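Side-chain contacts in 5-carboxyvanillate decarboxylase (Sphingomonas paucimobilis, PDB 4L6D), which probably catalyses the removal of a carboxylate from 5-carboxyvanillate to give vanillate, using a manganese-containing amidohydrolase-type barrel: residues 59-62 and 63-67; 86-89 and 90-93; 243-246 and 247-251. All blocks are in the same frame, centred on the assembly; numbering follows the deposited sequence. Where two conformers were deposited one is given.

Contact 1 (59-62 and 63-67)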
ATOM      1  N   GLU A  59      -9.987  -7.167 -32.935  1.00 10.43           N
ATOM      2  CA  GLU A  59     -10.222  -8.012 -31.765  1.00 10.88           C
ATOM      3  C   GLU A  59     -10.919  -7.241 -30.638  1.00  9.63           C
ATOM      4  O   GLU A  59     -11.862  -7.745 -30.021  1.00  9.54           O
ATOM      5  CB  GLU A  59      -8.902  -8.614 -31.256  1.00 14.02           C
ATOM      6  CG  GLU A  59      -9.010  -9.396 -29.931  1.00 20.45           C
ATOM      7  CD  GLU A  59      -7.647  -9.779 -29.348  1.00 28.44           C
ATOM      8  OE1 GLU A  59      -6.620  -9.580 -30.035  1.00 34.98           O
ATOM      9  OE2 GLU A  59      -7.601 -10.270 -28.196  1.00 28.70           O
ATOM     10  N   ARG A  60     -10.470  -6.012 -30.385  1.00  7.42           N
ATOM     11  CA  ARG A  60     -10.982  -5.248 -29.252  1.00  7.08           C
ATOM     12  C   ARG A  60     -12.484  -4.998 -29.394  1.00  7.61           C
ATOM     13  O   ARG A  60     -13.253  -5.229 -28.462  1.00  8.31           O
ATOM     14  CB  ARG A  60     -10.226  -3.925 -29.098  1.00  6.66           C
ATOM     15  CG  ARG A  60     -10.657  -3.097 -27.893  1.00  8.12           C
ATOM     16  CD  ARG A  60     -10.097  -1.679 -27.963  1.00 10.45           C
ATOM     17  NE  ARG A  60      -8.638  -1.649 -28.068  1.00  6.08           N
ATOM     18  CZ  ARG A  60      -7.808  -1.300 -27.087  1.00  7.97           C
ATOM     19  NH1 ARG A  60      -8.268  -0.927 -25.890  1.00  6.72           N
ATOM     20  NH2 ARG A  60      -6.500  -1.311 -27.315  1.00  6.26           N
ATOM     21  N   LEU A  61     -12.901  -4.520 -30.558  1.00  8.92           N
ATOM     22  CA  LEU A  61     -14.320  -4.254 -30.773  1.00  7.50           C
ATOM     23  C   LEU A  61     -15.136  -5.554 -30.796  1.00  9.45           C
ATOM     24  O   LEU A  61     -16.259  -5.592 -30.287  1.00  9.83           O
ATOM     25  CB  LEU A  61     -14.516  -3.467 -32.066  1.00 11.02           C
ATOM     26  CG  LEU A  61     -15.887  -2.843 -32.299  1.00 12.24           C
ATOM     27  CD1 LEU A  61     -16.291  -1.921 -31.154  1.00 14.69           C
ATOM     28  CD2 LEU A  61     -15.857  -2.080 -33.618  1.00 11.62           C
ATOM     29  N   ALA A  62     -14.580  -6.612 -31.381  1.00  8.44           N
ATOM     30  CA  ALA A  62     -15.273  -7.899 -31.395  1.00  9.47           C
ATOM     31  C   ALA A  62     -15.537  -8.383 -29.969  1.00 10.52           C
ATOM     32  O   ALA A  62     -16.618  -8.894 -29.667  1.00  9.73           O
ATOM     33  CB  ALA A  62     -14.475  -8.943 -32.188  1.00 12.88           C
ATOM     34  N   GLU A  63     -14.547  -8.216 -29.101  1.00  8.40           N
ATOM     35  CA  GLU A  63     -14.690  -8.627 -27.703  1.00  6.88           C
ATOM     36  C   GLU A  63     -15.673  -7.725 -26.958  1.00  7.20           C
ATOM     37  O   GLU A  63     -16.449  -8.193 -26.121  1.00  7.38           O
ATOM     38  CB  GLU A  63     -13.337  -8.612 -26.998  1.00  8.72           C
ATOM     39  CG  GLU A  63     -12.480  -9.795 -27.352  1.00 13.04           C
ATOM     40  CD  GLU A  63     -12.873 -11.028 -26.566  1.00 23.37           C
ATOM     41  OE1 GLU A  63     -12.756 -10.996 -25.321  1.00 28.09           O
ATOM     42  OE2 GLU A  63     -13.311 -12.018 -27.187  1.00 33.27           O
ATOM     43  N   MET A  64     -15.649  -6.432 -27.257  1.00  6.62           N
ATOM     44  CA  MET A  64     -16.655  -5.539 -26.692  1.00  7.23           C
ATOM     45  C   MET A  64     -18.050  -5.989 -27.096  1.00  6.71           C
ATOM     46  O   MET A  64     -18.953  -6.060 -26.268  1.00  7.32           O
ATOM     47  CB  MET A  64     -16.406  -4.091 -27.117  1.00  6.31           C
ATOM     48  CG  MET A  64     -15.151  -3.484 -26.480  1.00  5.98           C
ATOM     49  SD  MET A  64     -14.592  -1.989 -27.332  1.00  7.15           S
ATOM     50  CE  MET A  64     -15.981  -0.891 -27.016  1.00  8.04           C
ATOM     51  N   ASP A  65     -18.221  -6.332 -28.365  1.00  7.21           N
ATOM     52  CA  ASP A  65     -19.530  -6.739 -28.848  1.00  8.25           C
ATOM     53  C   ASP A  65     -20.006  -8.047 -28.209  1.00  8.48           C
ATOM     54  O   ASP A  65     -21.168  -8.156 -27.807  1.00  9.91           O
ATOM     55  CB  ASP A  65     -19.538  -6.838 -30.380  1.00  7.87           C
ATOM     56  CG  ASP A  65     -19.487  -5.475 -31.051  1.00  9.74           C
ATOM     57  OD1 ASP A  65     -19.838  -4.477 -30.394  1.00 10.58           O
ATOM     58  OD2 ASP A  65     -19.107  -5.405 -32.235  1.00 13.26           O
ATOM     59  N   SER A  66     -19.113  -9.026 -28.099  0.57  8.38           N
ATOM     60  CA  SER A  66     -19.508 -10.323 -27.552  0.57  7.67           C
ATOM     61  C   SER A  66     -19.827 -10.249 -26.061  0.57  7.98           C
ATOM     62  O   SER A  66     -20.579 -11.070 -25.548  0.57  7.79           O
ATOM     63  CB  SER A  66     -18.440 -11.392 -27.827  0.57  9.67           C
ATOM     64  OG  SER A  66     -17.277 -11.165 -27.053  0.57 10.52           O
ATOM     65  N   ASN A  67     -19.271  -9.255 -25.372  1.00  6.95           N
ATOM     66  CA  ASN A  67     -19.507  -9.098 -23.934  1.00  6.66           C
ATOM     67  C   ASN A  67     -20.463  -7.969 -23.564  1.00  7.25           C
ATOM     68  O   ASN A  67     -20.714  -7.721 -22.383  1.00  8.09           O
ATOM     69  CB  ASN A  67     -18.183  -8.911 -23.197  1.00  8.40           C
ATOM     70  CG  ASN A  67     -17.344 -10.158 -23.214  1.00  8.44           C
ATOM     71  OD1 ASN A  67     -17.587 -11.089 -22.441  1.00  7.85           O
ATOM     72  ND2 ASN A  67     -16.347 -10.197 -24.101  1.00  7.11           N
TER

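Contact 2 (86-89 and 90-93). With VNL (4-hydroxy-3-methoxybenzoate), chain K.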
ATOM      1  N   ALA A  86      12.791  15.636 -23.220  1.00 10.27           N
ATOM      2  CA  ALA A  86      11.683  16.592 -23.251  1.00  8.59           C
ATOM      3  C   ALA A  86      11.130  16.867 -24.655  1.00  9.34           C
ATOM      4  O   ALA A  86       9.917  16.822 -24.855  1.00  9.95           O
ATOM      5  CB  ALA A  86      12.089  17.894 -22.572  1.00 13.44           C
ATOM      6  N   GLU A  87      12.000  17.143 -25.623  1.00 10.10           N
ATOM      7  CA  GLU A  87      11.520  17.488 -26.958  1.00 11.90           C
ATOM      8  C   GLU A  87      10.838  16.303 -27.633  1.00 11.43           C
ATOM      9  O   GLU A  87       9.815  16.457 -28.291  1.00 11.57           O
ATOM     10  CB  GLU A  87      12.661  18.009 -27.829  1.00 16.69           C
ATOM     11  CG  GLU A  87      13.397  19.191 -27.221  1.00 26.63           C
ATOM     12  CD  GLU A  87      14.666  18.786 -26.469  1.00 36.79           C
ATOM     13  OE1 GLU A  87      14.599  17.927 -25.552  1.00 28.04           O
ATOM     14  OE2 GLU A  87      15.740  19.337 -26.804  1.00 44.50           O
ATOM     15  N   THR A  88      11.418  15.121 -27.470  1.00 10.76           N
ATOM     16  CA  THR A  88      10.840  13.905 -28.032  1.00 10.79           C
ATOM     17  C   THR A  88       9.491  13.599 -27.396  1.00 10.50           C
ATOM     18  O   THR A  88       8.525  13.275 -28.086  1.00  9.60           O
ATOM     19  CB  THR A  88      11.790  12.708 -27.838  1.00 11.08           C
ATOM     20  OG1 THR A  88      13.035  12.978 -28.502  1.00 13.16           O
ATOM     21  CG2 THR A  88      11.180  11.428 -28.392  1.00 11.39           C
ATOM     22  N   GLY A  89       9.425  13.702 -26.073  1.00  8.12           N
ATOM     23  CA  GLY A  89       8.181  13.453 -25.366  1.00  7.86           C
ATOM     24  C   GLY A  89       7.088  14.418 -25.789  1.00  8.73           C
ATOM     25  O   GLY A  89       5.941  14.023 -25.979  1.00  7.58           O
ATOM     26  N   THR A  90       7.446  15.689 -25.911  1.00  8.37           N
ATOM     27  CA  THR A  90       6.490  16.722 -26.295  1.00  8.99           C
ATOM     28  C   THR A  90       5.922  16.465 -27.693  1.00  8.09           C
ATOM     29  O   THR A  90       4.703  16.470 -27.885  1.00  8.89           O
ATOM     30  CB  THR A  90       7.124  18.113 -26.228  1.00 10.24           C
ATOM     31  OG1 THR A  90       7.576  18.348 -24.887  1.00  8.17           O
ATOM     32  CG2 THR A  90       6.101  19.191 -26.613  1.00 11.27           C
ATOM     33  N   ARG A  91       6.801  16.196 -28.657  1.00  8.81           N
ATOM     34  CA  ARG A  91       6.356  15.891 -30.007  1.00  8.95           C
ATOM     35  C   ARG A  91       5.480  14.643 -30.053  1.00  9.18           C
ATOM     36  O   ARG A  91       4.430  14.630 -30.699  1.00  9.35           O
ATOM     37  CB  ARG A  91       7.557  15.718 -30.940  1.00 11.78           C
ATOM     38  CG  ARG A  91       7.174  15.489 -32.391  1.00 13.49           C
ATOM     39  CD  ARG A  91       8.407  15.431 -33.283  1.00 13.04           C
ATOM     40  NE  ARG A  91       9.372  14.475 -32.749  1.00 21.41           N
ATOM     41  CZ  ARG A  91       9.343  13.171 -33.005  1.00 25.44           C
ATOM     42  NH1 ARG A  91       8.418  12.670 -33.818  1.00 22.39           N
ATOM     43  NH2 ARG A  91      10.247  12.368 -32.457  1.00 25.90           N
ATOM     44  N   LEU A  92       5.898  13.583 -29.365  1.00  8.08           N
ATOM     45  CA  LEU A  92       5.134  12.344 -29.423  1.00  8.98           C
ATOM     46  C   LEU A  92       3.795  12.442 -28.705  1.00  8.70           C
ATOM     47  O   LEU A  92       2.830  11.802 -29.107  1.00  8.73           O
ATOM     48  CB  LEU A  92       5.953  11.164 -28.903  1.00  7.92           C
ATOM     49  CG  LEU A  92       7.064  10.754 -29.864  1.00 10.56           C
ATOM     50  CD1 LEU A  92       7.907   9.663 -29.218  1.00 11.33           C
ATOM     51  CD2 LEU A  92       6.478  10.291 -31.207  1.00  9.30           C
ATOM     52  N   ALA A  93       3.725  13.237 -27.642  1.00  8.00           N
ATOM     53  CA  ALA A  93       2.447  13.415 -26.967  1.00  6.96           C
ATOM     54  C   ALA A  93       1.475  14.108 -27.905  1.00  7.06           C
ATOM     55  O   ALA A  93       0.311  13.718 -27.997  1.00  6.88           O
ATOM     56  CB  ALA A  93       2.613  14.212 -25.671  1.00  7.13           C
TER
HETATM   57  C1  VNL K 403       6.500  19.210 -31.989  1.00  9.80           C
HETATM   58  CO1 VNL K 403       6.479  19.319 -30.586  1.00 10.31           C
HETATM   59  CO2 VNL K 403       7.703  19.356 -32.718  1.00 12.63           C
HETATM   60  CM1 VNL K 403       7.665  19.572 -29.872  1.00 11.52           C
HETATM   61  CM2 VNL K 403       8.891  19.599 -32.029  1.00 14.01           C
HETATM   62  OM  VNL K 403      10.106  19.743 -32.641  1.00 15.99           O
HETATM   63  CZ  VNL K 403       8.871  19.702 -30.558  1.00 14.24           C
HETATM   64  CC  VNL K 403       5.220  18.947 -32.732  1.00 11.60           C
HETATM   65  CV  VNL K 403      10.243  19.527 -34.065  1.00 19.95           C
HETATM   66  O1  VNL K 403       4.118  19.133 -32.162  1.00 11.55           O
HETATM   67  O2  VNL K 403       5.302  18.553 -33.924  1.00 14.45           O
HETATM   68  O3  VNL K 403      10.060  19.996 -29.928  1.00 17.12           O
HETATM   69  O   HOH W   1      11.018  16.476 -30.978  1.00 21.17           O
HETATM   70  O   HOH W   2      12.330  13.934 -31.266  1.00 31.42           O

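Contact 3 (243-246 and 247-251)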
ATOM      1  N   HIS A 243      -2.274  12.493  10.667  1.00  6.47           N
ATOM      2  CA  HIS A 243      -1.941  13.766  10.043  1.00  7.60           C
ATOM      3  C   HIS A 243      -1.460  14.819  11.051  1.00  9.64           C
ATOM      4  O   HIS A 243      -0.562  15.608  10.743  1.00  8.32           O
ATOM      5  CB  HIS A 243      -3.124  14.294   9.240  1.00  6.31           C
ATOM      6  CG  HIS A 243      -2.759  15.424   8.333  1.00  6.32           C
ATOM      7  ND1 HIS A 243      -3.463  16.608   8.297  1.00 10.18           N
ATOM      8  CD2 HIS A 243      -1.737  15.564   7.456  1.00  6.52           C
ATOM      9  CE1 HIS A 243      -2.907  17.417   7.412  1.00 12.17           C
ATOM     10  NE2 HIS A 243      -1.857  16.809   6.889  1.00  7.80           N
ATOM     11  N   GLY A 244      -2.042  14.827  12.250  1.00  7.92           N
ATOM     12  CA  GLY A 244      -1.578  15.702  13.312  1.00  8.53           C
ATOM     13  C   GLY A 244      -0.096  15.536  13.604  1.00 10.69           C
ATOM     14  O   GLY A 244       0.639  16.520  13.706  1.00 10.08           O
ATOM     15  N   ASN A 245       0.357  14.292  13.732  1.00  8.60           N
ATOM     16  CA  ASN A 245       1.779  14.061  13.954  1.00  9.98           C
ATOM     17  C   ASN A 245       2.612  14.554  12.779  1.00 10.48           C
ATOM     18  O   ASN A 245       3.696  15.100  12.969  1.00 10.37           O
ATOM     19  CB  ASN A 245       2.076  12.578  14.178  1.00  9.74           C
ATOM     20  CG  ASN A 245       1.602  12.082  15.526  1.00 12.34           C
ATOM     21  OD1 ASN A 245       1.392  12.861  16.461  1.00 13.26           O
ATOM     22  ND2 ASN A 245       1.432  10.770  15.635  1.00 13.01           N
ATOM     23  N   ALA A 246       2.113  14.354  11.564  1.00  8.49           N
ATOM     24  CA  ALA A 246       2.846  14.773  10.376  1.00  8.37           C
ATOM     25  C   ALA A 246       3.050  16.294  10.338  1.00 11.10           C
ATOM     26  O   ALA A 246       4.134  16.769   9.993  1.00  9.32           O
ATOM     27  CB  ALA A 246       2.141  14.289   9.113  1.00  6.92           C
ATOM     28  N   THR A 247       2.020  17.059  10.696  1.00  9.08           N
ATOM     29  CA  THR A 247       2.133  18.517  10.661  1.00  8.96           C
ATOM     30  C   THR A 247       2.857  19.064  11.891  1.00 10.58           C
ATOM     31  O   THR A 247       3.489  20.117  11.822  1.00 14.07           O
ATOM     32  CB  THR A 247       0.755  19.230  10.512  1.00 11.64           C
ATOM     33  OG1 THR A 247      -0.099  18.901  11.616  1.00 11.99           O
ATOM     34  CG2 THR A 247       0.078  18.835   9.198  1.00  9.50           C
ATOM     35  N   THR A 248       2.768  18.351  13.008  1.00 11.54           N
ATOM     36  CA  THR A 248       3.385  18.800  14.251  1.00 11.90           C
ATOM     37  C   THR A 248       4.880  18.494  14.280  1.00 12.45           C
ATOM     38  O   THR A 248       5.687  19.366  14.611  1.00 13.42           O
ATOM     39  CB  THR A 248       2.691  18.183  15.492  1.00 12.16           C
ATOM     40  OG1 THR A 248       1.310  18.567  15.502  1.00 13.84           O
ATOM     41  CG2 THR A 248       3.346  18.658  16.790  1.00 11.55           C
ATOM     42  N   PHE A 249       5.248  17.262  13.931  1.00 11.92           N
ATOM     43  CA  PHE A 249       6.647  16.829  14.038  1.00 14.00           C
ATOM     44  C   PHE A 249       7.358  16.606  12.709  1.00 13.29           C
ATOM     45  O   PHE A 249       8.584  16.542  12.677  1.00 15.04           O
ATOM     46  CB  PHE A 249       6.757  15.526  14.850  1.00 15.52           C
ATOM     47  CG  PHE A 249       6.102  15.592  16.191  1.00 11.71           C
ATOM     48  CD1 PHE A 249       6.555  16.480  17.154  1.00 14.79           C
ATOM     49  CD2 PHE A 249       5.027  14.770  16.493  1.00 15.72           C
ATOM     50  CE1 PHE A 249       5.947  16.552  18.400  1.00 15.22           C
ATOM     51  CE2 PHE A 249       4.415  14.831  17.737  1.00 18.11           C
ATOM     52  CZ  PHE A 249       4.874  15.723  18.692  1.00 18.95           C
ATOM     53  N   GLY A 250       6.600  16.475  11.624  1.00 11.05           N
ATOM     54  CA  GLY A 250       7.147  15.991  10.365  1.00 11.69           C
ATOM     55  C   GLY A 250       7.275  17.013   9.255  1.00 13.27           C
ATOM     56  O   GLY A 250       7.624  16.662   8.128  1.00 15.25           O
ATOM     57  N   GLY A 251       6.991  18.276   9.552  1.00 11.71           N
ATOM     58  CA  GLY A 251       7.115  19.310   8.540  1.00 11.03           C
ATOM     59  C   GLY A 251       6.074  19.233   7.433  1.00 12.51           C
ATOM     60  O   GLY A 251       6.235  19.858   6.380  1.00 14.46           O
TER

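Contact 1 (59-62 and 63-67)
Arg60 and Met64 run side by side one turn apart on helix 59-67, a short outer helix of the amidohydrolase barrel. Regular alpha-helical bonding carries the backbone: Glu63 N, Met64 N, Asp65 N and Ser66 N donate to the oxygens of Glu59, Arg60, Leu61 and Ala62, and the second of these, Met64 N to Arg60 O, measures 2.9 Å with an N-H...O angle of 160°. Beside that bond Met64 CG lies 3.3 Å from Arg60 O; it stands beside its own backbone N (chi1 -69°), which swings the chain back along Arg60, and SD comes within 4.1 Å of Arg60 CG. The same sulfur is 4.2 Å from Leu61 CD1, met by the Arg60 aliphatic chain and a Leu61 methyl from two different directions. Three polar ends, of Glu59, Arg60 and Asp65, find their partners outside the stretch. The buried Arg60 guanidinium gives NH2 to Ala10 O and, weakly, NH1 to His72 ND1, which leads it inward from the helix. Asp65 crosses Leu61 at a slant, and its OD2 stands 3.5 Å from Leu61 O, a pair of acceptors; OD1 makes a salt bridge with Arg110. Glu59 OE2 pairs likewise with Arg52. Glu63 O takes three donors: Ser66 OG at 3.2 Å, Asn67 N, and Asn67 ND2 at 2.8 Å, the oxygen lying close to the Asn67 amide plane with an N-H...O angle of 159°.

Contact 2 (86-89 and 90-93)
Ala86 O takes two donors from Thr90, the backbone N at 2.9 Å and the hydroxyl OG1 at 2.8 Å. They arrive from opposite faces of the carbonyl plane, the hydroxyl well above it. With OG1 set beside its own backbone N (chi1 -59°), Thr90 folds the hydroxyl back onto the preceding turn and leaves CG2 directed at the bound 4-hydroxy-3-methoxybenzoate, where it meets ring atom CM1 at 3.6 Å.

Glu87 follows, its O accepting Arg91 N in a nearly straight bond (170°). Its CB lies near the ligand hydroxyl O3, while OE1 sits close to Asp85 OD1, a like-charge neighbour that may make protonation of one of the two easier.

Thr88 O receives Leu92 N, and alongside it Thr88 CG2 packs against Leu92 CD1 at 3.8 Å, the two side chains pointing the same way. Thr88 OG1 is hydrogen-bonded to Asp85 and also accepts from a water whose oxygen in turn accepts from Arg91 NH2, the NH2 to water oxygen distance being 2.9 Å. A second water joins Arg91 NE, at 3.1 Å, to Glu87 O, the latter bond weak. Both waters lie in the guanidinium plane at its edge and hold its rotation through solvent.

Gly89 O closes the segment by accepting Ala93 N, with Ala93 CB near the same oxygen.

Arg91 CA reaches ligand atom CO1 at 3.5 Å, and CB, CG and CD continue beneath the ring. The ring rests on the aliphatic chain of Arg91, with Thr90 CG2 at its edge. Such chemistry implies a seat on helix 86-106, separate from the manganese site, in which aliphatic carbons carry the ring, a hydrogen bond from Arg94 NE supplies a polar hold, and the Arg91 charge is engaged by water.

Contact 3 (243-246 and 247-251)
Thr247 lays its methyl over one face of the His243 imidazole, one turn earlier on helix 236-249. CG2 is 3.9 Å from the ring centroid and 25° off the normal, a CH-pi contact displaced toward the rim, where NE2 is the nearest ring atom at 3.6 Å. The methyl gets there because OG1 lies between the backbone N and the carbonyl carbon (chi1 60°), leaving CG2 anti to the carbonyl carbon. An alanine here is likely to leave that imidazole face without its methyl cover and the ring freer to turn. Thr248 is rotated otherwise: its OG1 folds back to Gly244 O at 2.8 Å, from the face of the carbonyl opposite to Thr248 N, while its CG2 sits 3.7 Å above the centre of the Phe249 ring. Asn245 approaches that ring obliquely, OD1 lying 3.8 Å from CE2 with the amide and ring planes 40° apart. Across the dimer interface His243 packs on Ile195 and Phe249 on Arg46, both of the second subunit, where Arg46 lines a vanillate pocket. Beyond Phe249 the bonds weaken, Gly250 N reaching both Asn245 O and Ala246 O poorly, and Gly251 takes a positive phi: an arrangement typical of a helix C-terminal end running out through glycines.

In the fold
From the N terminus the three contacts follow in series, without nesting or crossing, and each joins adjacent turns of one continuous stretch, so none closes a long loop. Contact 1 lies on the helix preceding strand 71-76, and its inward side chains reach that strand and 111-115. Contact 2 opens helix 86-106, the crossover between those same two strands; its centre is about 32 Å from that of contact 1. Contact 3 lies at the C-terminal part of helix 236-249, between strands 223-225 and 267-270, its centre about 50 Å from that of contact 1 and on the opposite side of the chain's centre. There it faces the second subunit, which touches neither of the other contacts.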